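Local coordinates for putative immunoglobulin-blocking virulence protein (Mycoplasma mycoides subsp. capri, PDB 7ADK) that probably captures host immunoglobulin and hinders its action, working in complex with a partner lipoprotein, at residues A[152-157]-A[626-631]; A[520-525]-A[583-588]; A[618-623]-A[636-641]; A[559-564]-A[612-617]. All coordinates share one frame; numbering follows the deposited sequence.

In the fold
All four interactions involve connections around a parallel sheet of strands 516-517, 553-555, 608-610, 640-643 and 676-679, and interaction 1 adds the distant segment 152-157. Helix 567-579 is the common neighbour, touching residues of all four interactions. Interactions 3 and 4 follow on directly, since 612-617 runs into 618-623, and their centres are about 15 Å apart. Interaction 2 meets interaction 4 where Leu520 CD1 comes 3.8 Å from Asp560 OD1. Interaction 1 lies at the surface, about 17 Å from interaction 2 between centres. Interaction 4 also lies beside the partner lipoprotein, which packs against its Thr615.

Interaction 1: residues A[152-157]-A[626-631]; sequences HQRDKD and DDDLDT
His152 and Leu629 meet where the short helix 153-157 faces the long connection between strands 608-610 and 640-643 of the five-stranded parallel sheet. It is an example of a sparse surface contact made by side chains alone. The imidazole and the leucine approach from opposite directions, and His152 CE1 lies 3.8 Å from Leu629 CD2. Leu629 CD1 is equally near, so the forked end of the leucine rests against that corner of the ring. The first torsion of His152 (chi1 -56°) sets CG opposite the carbonyl carbon, an arrangement that carries the ring toward the loop. The second touch is one of charge. Arg154, extended from CG to NE, presents a guanidinium face to Asp628 OD2, which sits 3.7 Å above the plane of that group and nearer its rim. The two flat groups are turned 73° apart and no N-H points at the oxygen, so any attraction probably rests on charge alone, short of a salt bridge. Arg574 of helix 567-579 joins both segments more directly, through a salt bridge to Asp155 OD1 and a hydrogen bond to Asp627 O. The other carboxylate oxygen, Asp155 OD2, receives His152 N at 3.2 Å from well above its plane.

Interaction 2: residues A[520-525]-A[583-588]; sequences LALRNT and EPFFQG
Leu522 slides its branched end past Phe586 and meets Phe585 nearly at a right angle, burying a small apolar cluster beside the first strand, 516-517, of the five-stranded parallel sheet. The leucine opens a type I beta turn that ends at Thr525, so this is a turn anchored by the side chain at its first position. One methyl does all the touching: Leu522 CD1 is 3.6 Å from Phe585 CE1 and 4.0 Å from Phe586 CE1, slanting in on both rings. The two phenylalanines are neighbours in sequence but diverge at the first torsion. Phe585 has CG anti to the backbone N (chi1 -176°), whereas in Phe586 it lies anti to the carbonyl carbon (chi1 -62°). The rings nevertheless meet, with Phe585 CD1 3.9 Å above one face of Phe586, offset toward its rim. Tyr517 of strand 516-517 and Leu502 of strand 502-506, in a second, mixed sheet, also touch Leu522, and Met575 and Val576 of helix 567-579 lie against Phe586, so the cluster lies between the two sheets and that helix. Leu522 O has two partners, Arg580 NH2 and, closing the turn, Thr525 N at 3.1 Å.

Interaction 3: residues A[618-623]-A[636-641]; sequences KSLKGL and RKITEL
Ser619 OG is gripped by two groups, and beside it Leu620 points the other way, onto Ile638 and Leu641. The hydroxyl oxygen accepts Lys621 N at 3.3 Å with a fairly straight bond of 156°, forming an ST turn, and it is also hydrogen-bonded to Asp655 OD2. A type II beta turn follows from Leu620 to Leu623, with Gly622 at its third position in a conformation of positive phi. Ser619 turns its CB away from segment 636-641, whereas that of Leu620 points toward it. The two methyls of Leu620 find different partners. CD2 meets Ile638 CD1 tip to tip at 3.9 Å, while CD1 lies in the fork of Leu641, which slides past it in the opposite direction. Ile638 holds CG1 between its backbone N and carbonyl carbon (chi1 71°), and from there the extended CD1 reaches toward Leu620. Leu641 belongs to strand 640-643, so the contact fastens the loop after strand 608-610 to the next strand of the parallel sheet. Glu659 OE2 takes Leu620 N, and Tyr577 of helix 567-579 lies against Ile638. The chemistry implies cohesion that is wholly apolar across the two segments, since the polar bonds noted here lie within the loop or run to residues beyond, and the one closing the type II turn, Leu623 N to Leu620 O, is weak.

Interaction 4: residues A[559-564]-A[612-617]; sequences EDFSNG and SRVTGI
The backbones of the two loops come nearest where Phe561 and Val614 face each other, their CA atoms 7.1 Å apart, with Val614 beginning a type I beta turn that ends at Ile617. One aromatic ring touches three of the four residues of the turn, Val614, Gly616 and Ile617. Phe561 has CG anti to its own backbone N (chi1 -170°), and the ring thereby reaches forward over the turn. At its root, Phe561 CB lies 3.4 Å from Val614 CG2, the same methyl that also approaches CG and CD2, while the two side chains cross at about a right angle. Farther out, Phe561 CE2 lies 3.9 Å from Gly616 CA, so the ring meets main chain at this point of the turn. Its face is taken by Ile617, whose CG1 stands 4.1 Å from the ring centroid and only 8° off the normal, a CH-pi contact almost directly over the centre. Ile617 gets there with CG1 anti to the carbonyl carbon (chi1 -57°), which brings that branch over one face of the ring. The contact across the segments is entirely apolar, whereas polar links tie the loops down beside it: Gln558 OE1 receives Thr615 N, and Asp560 forms a salt bridge with Arg568. Thr615 packs on Thr683 of the neighbouring lipoprotein chain. Within the fold, the pair joins the loops that leave adjacent parallel strands, 553-555 and 608-610; Tyr566 meets the Phe561 ring edge-to-face, and Ile569 of helix 567-579 touches both Phe561 and Ile617.

Interaction 1: residues A[152-157]-A[626-631]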
loop_
_atom_site.group_PDB
_atom_site.type_symbol
_atom_site.label_atom_id
_atom_site.label_comp_id
_atom_site.label_asym_id
_atom_site.label_seq_id
_atom_site.Cartn_x
_atom_site.Cartn_y
_atom_site.Cartn_z
ATOM N N HIS A 152 26.234 28.084 26.025
ATOM C CA HIS A 152 26.302 29.548 25.964
ATOM C C HIS A 152 25.203 30.146 26.835
ATOM O O HIS A 152 24.112 29.596 26.934
ATOM C CB HIS A 152 26.196 30.048 24.516
ATOM C CG HIS A 152 27.211 29.477 23.557
ATOM N ND1 HIS A 152 27.070 29.407 22.171
ATOM C CD2 HIS A 152 28.458 29.044 23.879
ATOM C CE1 HIS A 152 28.213 28.882 21.704
ATOM N NE2 HIS A 152 29.062 28.660 22.709
ATOM N N GLN A 153 25.450 31.295 27.452
ATOM C CA GLN A 153 24.456 31.922 28.325
ATOM C C GLN A 153 23.202 32.350 27.538
ATOM O O GLN A 153 22.089 32.192 28.037
ATOM C CB GLN A 153 25.117 33.077 29.077
ATOM C CG GLN A 153 24.223 33.666 30.176
ATOM C CD GLN A 153 23.814 32.665 31.250
ATOM O OE1 GLN A 153 22.648 32.472 31.536
ATOM N NE2 GLN A 153 24.727 31.967 31.866
ATOM N N ARG A 154 23.280 32.669 26.235
ATOM C CA ARG A 154 22.074 32.789 25.379
ATOM C C ARG A 154 21.280 31.479 25.194
ATOM O O ARG A 154 20.064 31.516 25.038
ATOM C CB ARG A 154 22.437 33.456 24.048
ATOM C CG ARG A 154 21.193 33.954 23.307
ATOM C CD ARG A 154 21.521 34.548 21.945
ATOM N NE ARG A 154 20.313 34.876 21.173
ATOM C CZ ARG A 154 19.521 34.049 20.516
ATOM N NH1 ARG A 154 19.746 32.777 20.441
ATOM N NH2 ARG A 154 18.460 34.491 19.928
ATOM N N ASP A 155 21.913 30.309 25.291
ATOM C CA ASP A 155 21.200 29.027 25.294
ATOM C C ASP A 155 20.396 28.813 26.586
ATOM O O ASP A 155 19.416 28.070 26.604
ATOM C CB ASP A 155 22.131 27.815 25.092
ATOM C CG ASP A 155 23.133 27.849 23.925
ATOM O OD1 ASP A 155 22.955 28.632 22.966
ATOM O OD2 ASP A 155 24.099 27.048 23.939
ATOM N N LYS A 156 20.767 29.437 27.708
ATOM C CA LYS A 156 19.955 29.385 28.931
ATOM C C LYS A 156 18.842 30.422 28.918
ATOM O O LYS A 156 17.702 30.081 29.211
ATOM C CB LYS A 156 20.866 29.468 30.165
ATOM C CG LYS A 156 20.089 29.199 31.463
ATOM C CD LYS A 156 21.006 28.980 32.675
ATOM C CE LYS A 156 21.748 27.636 32.655
ATOM N NZ LYS A 156 20.866 26.491 32.964
ATOM N N ASP A 157 19.120 31.664 28.525
ATOM C CA ASP A 157 18.128 32.741 28.647
ATOM C C ASP A 157 16.982 32.684 27.615
ATOM O O ASP A 157 15.893 33.182 27.893
ATOM C CB ASP A 157 18.820 34.109 28.765
ATOM C CG ASP A 157 19.425 34.710 27.496
ATOM O OD1 ASP A 157 18.693 34.921 26.513
ATOM O OD2 ASP A 157 20.607 35.092 27.520
ATOM N N ASP A 626 22.575 28.500 11.144
ATOM C CA ASP A 626 23.857 28.464 11.863
ATOM C C ASP A 626 23.794 29.123 13.262
ATOM O O ASP A 626 22.842 29.819 13.609
ATOM C CB ASP A 626 25.009 28.966 10.984
ATOM C CG ASP A 626 24.904 30.388 10.434
ATOM O OD1 ASP A 626 23.910 31.087 10.683
ATOM O OD2 ASP A 626 25.834 30.810 9.721
ATOM N N ASP A 627 24.787 28.849 14.109
ATOM C CA ASP A 627 24.769 29.020 15.570
ATOM C C ASP A 627 24.983 30.447 16.115
ATOM O O ASP A 627 25.375 30.589 17.269
ATOM C CB ASP A 627 25.691 27.991 16.277
ATOM C CG ASP A 627 27.131 27.791 15.768
ATOM O OD1 ASP A 627 27.444 28.132 14.606
ATOM O OD2 ASP A 627 27.944 27.219 16.529
ATOM N N ASP A 628 24.731 31.508 15.344
ATOM C CA ASP A 628 25.251 32.883 15.525
ATOM C C ASP A 628 26.774 33.013 15.360
ATOM O O ASP A 628 27.253 33.924 14.680
ATOM C CB ASP A 628 24.814 33.551 16.844
ATOM C CG ASP A 628 23.315 33.739 17.046
ATOM O OD1 ASP A 628 22.564 33.775 16.057
ATOM O OD2 ASP A 628 22.894 33.939 18.202
ATOM N N LEU A 629 27.536 32.091 15.941
ATOM C CA LEU A 629 28.943 31.831 15.637
ATOM C C LEU A 629 29.077 31.286 14.193
ATOM O O LEU A 629 28.083 31.014 13.516
ATOM C CB LEU A 629 29.503 30.830 16.670
ATOM C CG LEU A 629 29.545 31.272 18.145
ATOM C CD1 LEU A 629 28.187 31.383 18.829
ATOM C CD2 LEU A 629 30.344 30.249 18.933
ATOM N N ASP A 630 30.303 31.116 13.696
ATOM C CA ASP A 630 30.562 30.584 12.349
ATOM C C ASP A 630 31.877 29.814 12.216
ATOM O O ASP A 630 31.875 28.719 11.663
ATOM C CB ASP A 630 30.459 31.687 11.277
ATOM C CG ASP A 630 31.129 33.024 11.609
ATOM O OD1 ASP A 630 31.981 33.097 12.524
ATOM O OD2 ASP A 630 30.811 34.015 10.915
ATOM N N THR A 631 32.995 30.335 12.711
ATOM C CA THR A 631 34.318 29.708 12.529
ATOM C C THR A 631 34.455 28.327 13.184
ATOM O O THR A 631 35.293 27.535 12.763
ATOM C CB THR A 631 35.439 30.641 13.019
ATOM O OG1 THR A 631 35.208 31.102 14.332
ATOM C CG2 THR A 631 35.585 31.858 12.128
#

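Interaction 2: residues A[520-525]-A[583-588]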
loop_
_atom_site.group_PDB
_atom_site.type_symbol
_atom_site.label_atom_id
_atom_site.label_comp_id
_atom_site.label_asym_id
_atom_site.label_seq_id
_atom_site.Cartn_x
_atom_site.Cartn_y
_atom_site.Cartn_z
ATOM N N LEU A 520 9.655 22.536 19.883
ATOM C CA LEU A 520 9.177 23.285 21.044
ATOM C C LEU A 520 8.362 22.431 22.029
ATOM O O LEU A 520 8.319 22.752 23.208
ATOM C CB LEU A 520 8.351 24.479 20.549
ATOM C CG LEU A 520 9.110 25.430 19.613
ATOM C CD1 LEU A 520 8.130 26.384 18.962
ATOM C CD2 LEU A 520 10.156 26.225 20.379
ATOM N N ALA A 521 7.761 21.316 21.601
ATOM C CA ALA A 521 7.005 20.412 22.474
ATOM C C ALA A 521 7.853 19.670 23.518
ATOM O O ALA A 521 7.291 19.052 24.414
ATOM C CB ALA A 521 6.236 19.411 21.612
ATOM N N LEU A 522 9.180 19.736 23.443
ATOM C CA LEU A 522 10.089 19.025 24.338
ATOM C C LEU A 522 10.839 19.969 25.290
ATOM O O LEU A 522 11.795 19.533 25.927
ATOM C CB LEU A 522 11.050 18.189 23.479
ATOM C CG LEU A 522 10.386 17.230 22.473
ATOM C CD1 LEU A 522 11.458 16.594 21.596
ATOM C CD2 LEU A 522 9.610 16.134 23.183
ATOM N N ARG A 523 10.459 21.251 25.390
ATOM C CA ARG A 523 11.292 22.314 25.988
ATOM C C ARG A 523 11.769 22.003 27.409
ATOM O O ARG A 523 12.931 22.220 27.727
ATOM C CB ARG A 523 10.532 23.654 25.927
ATOM C CG ARG A 523 11.478 24.837 26.138
ATOM C CD ARG A 523 10.759 26.147 26.475
ATOM N NE ARG A 523 10.115 26.789 25.324
ATOM C CZ ARG A 523 10.689 27.502 24.382
ATOM N NH1 ARG A 523 11.970 27.580 24.225
ATOM N NH2 ARG A 523 9.948 28.177 23.564
ATOM N N ASN A 524 10.892 21.446 28.233
ATOM C CA ASN A 524 11.142 21.066 29.631
ATOM C C ASN A 524 10.983 19.547 29.869
ATOM O O ASN A 524 10.589 19.075 30.936
ATOM C CB ASN A 524 10.406 22.000 30.598
ATOM C CG ASN A 524 9.059 22.409 30.076
ATOM O OD1 ASN A 524 8.178 21.585 29.901
ATOM N ND2 ASN A 524 8.895 23.651 29.717
ATOM N N THR A 525 11.370 18.766 28.855
ATOM C CA THR A 525 11.678 17.335 28.968
ATOM C C THR A 525 13.181 17.155 29.101
ATOM O O THR A 525 13.917 17.613 28.238
ATOM C CB THR A 525 11.169 16.568 27.745
ATOM O OG1 THR A 525 9.767 16.594 27.735
ATOM C CG2 THR A 525 11.581 15.105 27.727
ATOM N N GLU A 583 22.946 15.679 22.341
ATOM C CA GLU A 583 22.066 14.590 22.770
ATOM C C GLU A 583 21.621 13.702 21.594
ATOM O O GLU A 583 21.305 14.233 20.532
ATOM C CB GLU A 583 20.786 15.130 23.416
ATOM C CG GLU A 583 20.976 16.132 24.556
ATOM C CD GLU A 583 19.640 16.684 25.078
ATOM O OE1 GLU A 583 18.631 15.942 25.058
ATOM O OE2 GLU A 583 19.589 17.839 25.542
ATOM N N PRO A 584 21.472 12.375 21.761
ATOM C CA PRO A 584 21.142 11.472 20.657
ATOM C C PRO A 584 19.802 11.705 19.950
ATOM O O PRO A 584 19.690 11.465 18.756
ATOM C CB PRO A 584 21.149 10.080 21.268
ATOM C CG PRO A 584 22.025 10.194 22.500
ATOM C CD PRO A 584 21.794 11.621 22.962
ATOM N N PHE A 585 18.760 12.158 20.649
ATOM C CA PHE A 585 17.430 12.346 20.044
ATOM C C PHE A 585 17.421 13.476 19.015
ATOM O O PHE A 585 16.797 13.385 17.961
ATOM C CB PHE A 585 16.371 12.603 21.125
ATOM C CG PHE A 585 14.958 12.699 20.578
ATOM C CD1 PHE A 585 14.407 13.944 20.228
ATOM C CD2 PHE A 585 14.211 11.530 20.360
ATOM C CE1 PHE A 585 13.124 14.014 19.676
ATOM C CE2 PHE A 585 12.929 11.607 19.808
ATOM C CZ PHE A 585 12.382 12.848 19.467
ATOM N N PHE A 586 18.139 14.563 19.290
ATOM C CA PHE A 586 18.221 15.729 18.406
ATOM C C PHE A 586 19.153 15.534 17.203
ATOM O O PHE A 586 19.287 16.431 16.376
ATOM C CB PHE A 586 18.544 16.977 19.233
ATOM C CG PHE A 586 17.457 17.280 20.234
ATOM C CD1 PHE A 586 16.164 17.596 19.801
ATOM C CD2 PHE A 586 17.696 17.127 21.601
ATOM C CE1 PHE A 586 15.129 17.793 20.726
ATOM C CE2 PHE A 586 16.663 17.297 22.525
ATOM C CZ PHE A 586 15.377 17.638 22.095
ATOM N N GLN A 587 19.751 14.353 17.060
ATOM C CA GLN A 587 20.630 14.008 15.946
ATOM C C GLN A 587 19.917 13.341 14.769
ATOM O O GLN A 587 20.521 13.106 13.731
ATOM C CB GLN A 587 21.786 13.149 16.457
ATOM C CG GLN A 587 22.705 13.990 17.349
ATOM C CD GLN A 587 23.582 13.176 18.275
ATOM O OE1 GLN A 587 23.792 11.986 18.128
ATOM N NE2 GLN A 587 24.154 13.806 19.262
ATOM N N GLY A 588 18.633 13.025 14.873
ATOM C CA GLY A 588 17.937 12.252 13.846
ATOM C C GLY A 588 18.431 10.807 13.733
ATOM O O GLY A 588 19.038 10.272 14.654
#

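Interaction 3: residues A[618-623]-A[636-641]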
loop_
_atom_site.group_PDB
_atom_site.type_symbol
_atom_site.label_atom_id
_atom_site.label_comp_id
_atom_site.label_asym_id
_atom_site.label_seq_id
_atom_site.Cartn_x
_atom_site.Cartn_y
_atom_site.Cartn_z
ATOM N N LYS A 618 5.958 30.699 3.326
ATOM C CA LYS A 618 6.040 30.380 1.887
ATOM C C LYS A 618 7.451 30.041 1.406
ATOM O O LYS A 618 7.645 29.621 0.276
ATOM C CB LYS A 618 5.420 31.550 1.102
ATOM C CG LYS A 618 3.886 31.546 1.226
ATOM C CD LYS A 618 3.215 32.770 0.609
ATOM C CE LYS A 618 3.400 34.077 1.387
ATOM N NZ LYS A 618 2.626 34.147 2.643
ATOM N N SER A 619 8.452 30.210 2.245
ATOM C CA SER A 619 9.860 30.279 1.885
ATOM C C SER A 619 10.736 30.006 3.110
ATOM O O SER A 619 10.244 29.983 4.235
ATOM C CB SER A 619 10.124 31.684 1.332
ATOM O OG SER A 619 9.818 32.703 2.258
ATOM N N LEU A 620 12.045 29.872 2.930
ATOM C CA LEU A 620 13.026 29.952 4.025
ATOM C C LEU A 620 13.339 31.408 4.463
ATOM O O LEU A 620 14.371 31.646 5.085
ATOM C CB LEU A 620 14.292 29.156 3.648
ATOM C CG LEU A 620 14.280 27.670 4.035
ATOM C CD1 LEU A 620 13.096 26.907 3.481
ATOM C CD2 LEU A 620 15.546 26.997 3.518
ATOM N N LYS A 621 12.496 32.403 4.142
ATOM C CA LYS A 621 12.673 33.784 4.628
ATOM C C LYS A 621 12.632 33.809 6.159
ATOM O O LYS A 621 11.747 33.216 6.760
ATOM C CB LYS A 621 11.587 34.714 4.051
ATOM C CG LYS A 621 11.844 36.199 4.356
ATOM C CD LYS A 621 10.650 37.117 4.076
ATOM C CE LYS A 621 9.705 37.279 5.263
ATOM N NZ LYS A 621 10.243 38.192 6.296
ATOM N N GLY A 622 13.555 34.528 6.785
ATOM C CA GLY A 622 13.575 34.762 8.228
ATOM C C GLY A 622 14.057 33.589 9.070
ATOM O O GLY A 622 13.986 33.656 10.286
ATOM N N LEU A 623 14.549 32.503 8.463
ATOM C CA LEU A 623 15.020 31.286 9.131
ATOM C C LEU A 623 16.555 31.189 9.112
ATOM O O LEU A 623 17.183 31.322 8.062
ATOM C CB LEU A 623 14.375 30.059 8.464
ATOM C CG LEU A 623 12.837 30.017 8.441
ATOM C CD1 LEU A 623 12.378 28.678 7.877
ATOM C CD2 LEU A 623 12.220 30.174 9.825
ATOM N N ARG A 636 23.855 24.112 8.905
ATOM C CA ARG A 636 22.922 23.045 8.499
ATOM C C ARG A 636 22.383 23.246 7.079
ATOM O O ARG A 636 22.178 24.376 6.658
ATOM C CB ARG A 636 21.763 22.923 9.503
ATOM C CG ARG A 636 22.151 22.811 10.981
ATOM C CD ARG A 636 23.303 21.846 11.208
ATOM N NE ARG A 636 23.598 21.608 12.623
ATOM C CZ ARG A 636 24.454 20.716 13.073
ATOM N NH1 ARG A 636 24.622 20.562 14.337
ATOM N NH2 ARG A 636 25.180 19.972 12.302
ATOM N N LYS A 637 22.076 22.164 6.362
ATOM C CA LYS A 637 21.380 22.191 5.064
ATOM C C LYS A 637 20.212 21.214 5.084
ATOM O O LYS A 637 20.367 20.082 5.525
ATOM C CB LYS A 637 22.351 21.840 3.920
ATOM C CG LYS A 637 23.539 22.783 3.694
ATOM C CD LYS A 637 23.089 24.174 3.254
ATOM C CE LYS A 637 24.248 25.134 2.974
ATOM N NZ LYS A 637 24.843 24.963 1.636
ATOM N N ILE A 638 19.033 21.641 4.647
ATOM C CA ILE A 638 17.843 20.783 4.659
ATOM C C ILE A 638 17.736 20.026 3.341
ATOM O O ILE A 638 18.180 20.513 2.305
ATOM C CB ILE A 638 16.567 21.552 5.068
ATOM C CG1 ILE A 638 16.083 22.535 3.997
ATOM C CG2 ILE A 638 16.787 22.229 6.429
ATOM C CD1 ILE A 638 14.757 23.217 4.327
ATOM N N THR A 639 17.185 18.816 3.388
ATOM C CA THR A 639 16.965 17.957 2.219
ATOM C C THR A 639 15.544 18.054 1.692
ATOM O O THR A 639 15.283 17.716 0.545
ATOM C CB THR A 639 17.321 16.487 2.501
ATOM O OG1 THR A 639 16.473 15.901 3.451
ATOM C CG2 THR A 639 18.750 16.260 2.970
ATOM N N GLU A 640 14.610 18.534 2.501
ATOM C CA GLU A 640 13.186 18.504 2.215
ATOM C C GLU A 640 12.451 19.651 2.907
ATOM O O GLU A 640 12.750 19.983 4.053
ATOM C CB GLU A 640 12.645 17.141 2.637
ATOM C CG GLU A 640 11.219 16.886 2.179
ATOM C CD GLU A 640 10.919 15.388 2.208
ATOM O OE1 GLU A 640 10.498 14.822 1.177
ATOM O OE2 GLU A 640 11.121 14.751 3.261
ATOM N N LEU A 641 11.471 20.231 2.215
ATOM C CA LEU A 641 10.667 21.356 2.670
ATOM C C LEU A 641 9.208 21.152 2.282
ATOM O O LEU A 641 8.869 21.245 1.116
ATOM C CB LEU A 641 11.238 22.636 2.038
ATOM C CG LEU A 641 10.455 23.916 2.361
ATOM C CD1 LEU A 641 10.559 24.283 3.834
ATOM C CD2 LEU A 641 10.961 25.070 1.512
#

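Interaction 4: residues A[559-564]-A[612-617]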
loop_
_atom_site.group_PDB
_atom_site.type_symbol
_atom_site.label_atom_id
_atom_site.label_comp_id
_atom_site.label_asym_id
_atom_site.label_seq_id
_atom_site.Cartn_x
_atom_site.Cartn_y
_atom_site.Cartn_z
ATOM N N GLU A 559 0.129 27.937 16.180
ATOM C CA GLU A 559 0.364 28.824 17.320
ATOM C C GLU A 559 1.842 29.236 17.519
ATOM O O GLU A 559 2.165 29.979 18.445
ATOM C CB GLU A 559 -0.265 28.195 18.578
ATOM C CG GLU A 559 0.180 26.761 18.940
ATOM C CD GLU A 559 -0.794 25.662 18.465
ATOM O OE1 GLU A 559 -1.303 25.744 17.332
ATOM O OE2 GLU A 559 -1.076 24.719 19.233
ATOM N N ASP A 560 2.755 28.795 16.649
ATOM C CA ASP A 560 4.187 29.132 16.651
ATOM C C ASP A 560 4.543 30.308 15.718
ATOM O O ASP A 560 5.717 30.599 15.511
ATOM C CB ASP A 560 5.024 27.884 16.319
ATOM C CG ASP A 560 4.738 26.650 17.183
ATOM O OD1 ASP A 560 4.378 26.798 18.370
ATOM O OD2 ASP A 560 4.943 25.515 16.699
ATOM N N PHE A 561 3.552 30.992 15.140
ATOM C CA PHE A 561 3.734 32.036 14.128
ATOM C C PHE A 561 2.645 33.131 14.218
ATOM O O PHE A 561 1.990 33.465 13.235
ATOM C CB PHE A 561 3.820 31.340 12.762
ATOM C CG PHE A 561 4.252 32.206 11.598
ATOM C CD1 PHE A 561 5.582 32.647 11.504
ATOM C CD2 PHE A 561 3.322 32.589 10.616
ATOM C CE1 PHE A 561 5.973 33.478 10.450
ATOM C CE2 PHE A 561 3.710 33.438 9.577
ATOM C CZ PHE A 561 5.035 33.879 9.491
ATOM N N SER A 562 2.370 33.658 15.410
ATOM C CA SER A 562 1.186 34.497 15.649
ATOM C C SER A 562 1.240 35.876 14.963
ATOM O O SER A 562 0.296 36.247 14.268
ATOM C CB SER A 562 0.926 34.662 17.149
ATOM O OG SER A 562 0.761 33.408 17.762
ATOM N N ASN A 563 2.311 36.661 15.151
ATOM C CA ASN A 563 2.323 38.106 14.825
ATOM C C ASN A 563 3.152 38.477 13.574
ATOM O O ASN A 563 3.658 39.592 13.459
ATOM C CB ASN A 563 2.709 38.926 16.080
ATOM C CG ASN A 563 1.738 38.828 17.246
ATOM O OD1 ASN A 563 0.832 38.013 17.305
ATOM N ND2 ASN A 563 1.876 39.679 18.233
ATOM N N GLY A 564 3.375 37.529 12.663
ATOM C CA GLY A 564 4.382 37.641 11.607
ATOM C C GLY A 564 5.814 37.510 12.095
ATOM O O GLY A 564 6.730 37.635 11.320
ATOM N N SER A 612 3.287 22.540 6.950
ATOM C CA SER A 612 1.891 22.262 6.580
ATOM C C SER A 612 0.830 22.757 7.571
ATOM O O SER A 612 -0.284 23.085 7.175
ATOM C CB SER A 612 1.683 20.763 6.427
ATOM O OG SER A 612 2.578 20.245 5.482
ATOM N N ARG A 613 1.141 22.824 8.867
ATOM C CA ARG A 613 0.204 23.326 9.884
ATOM C C ARG A 613 0.235 24.848 10.025
ATOM O O ARG A 613 -0.666 25.386 10.647
ATOM C CB ARG A 613 0.474 22.668 11.239
ATOM C CG ARG A 613 0.340 21.145 11.253
ATOM C CD ARG A 613 0.784 20.614 12.606
ATOM N NE ARG A 613 0.855 19.154 12.644
ATOM C CZ ARG A 613 1.566 18.418 13.472
ATOM N NH1 ARG A 613 2.325 18.930 14.380
ATOM N NH2 ARG A 613 1.536 17.137 13.397
ATOM N N VAL A 614 1.230 25.551 9.476
ATOM C CA VAL A 614 1.478 26.980 9.721
ATOM C C VAL A 614 1.431 27.762 8.416
ATOM O O VAL A 614 2.396 27.861 7.662
ATOM C CB VAL A 614 2.735 27.188 10.585
ATOM C CG1 VAL A 614 3.990 26.456 10.124
ATOM C CG2 VAL A 614 3.082 28.656 10.767
ATOM N N THR A 615 0.254 28.307 8.120
ATOM C CA THR A 615 -0.162 28.652 6.751
ATOM C C THR A 615 0.494 29.904 6.166
ATOM O O THR A 615 0.423 30.117 4.958
ATOM C CB THR A 615 -1.692 28.776 6.646
ATOM O OG1 THR A 615 -2.173 29.883 7.373
ATOM C CG2 THR A 615 -2.409 27.537 7.168
ATOM N N GLY A 616 1.126 30.750 6.986
ATOM C CA GLY A 616 1.756 31.991 6.517
ATOM C C GLY A 616 3.133 31.831 5.862
ATOM O O GLY A 616 3.532 32.672 5.063
ATOM N N ILE A 617 3.858 30.749 6.145
ATOM C CA ILE A 617 5.222 30.520 5.659
ATOM C C ILE A 617 5.211 30.027 4.204
ATOM O O ILE A 617 4.564 29.032 3.875
ATOM C CB ILE A 617 5.978 29.551 6.592
ATOM C CG1 ILE A 617 6.005 30.101 8.027
ATOM C CG2 ILE A 617 7.412 29.304 6.106
ATOM C CD1 ILE A 617 6.558 29.138 9.053
#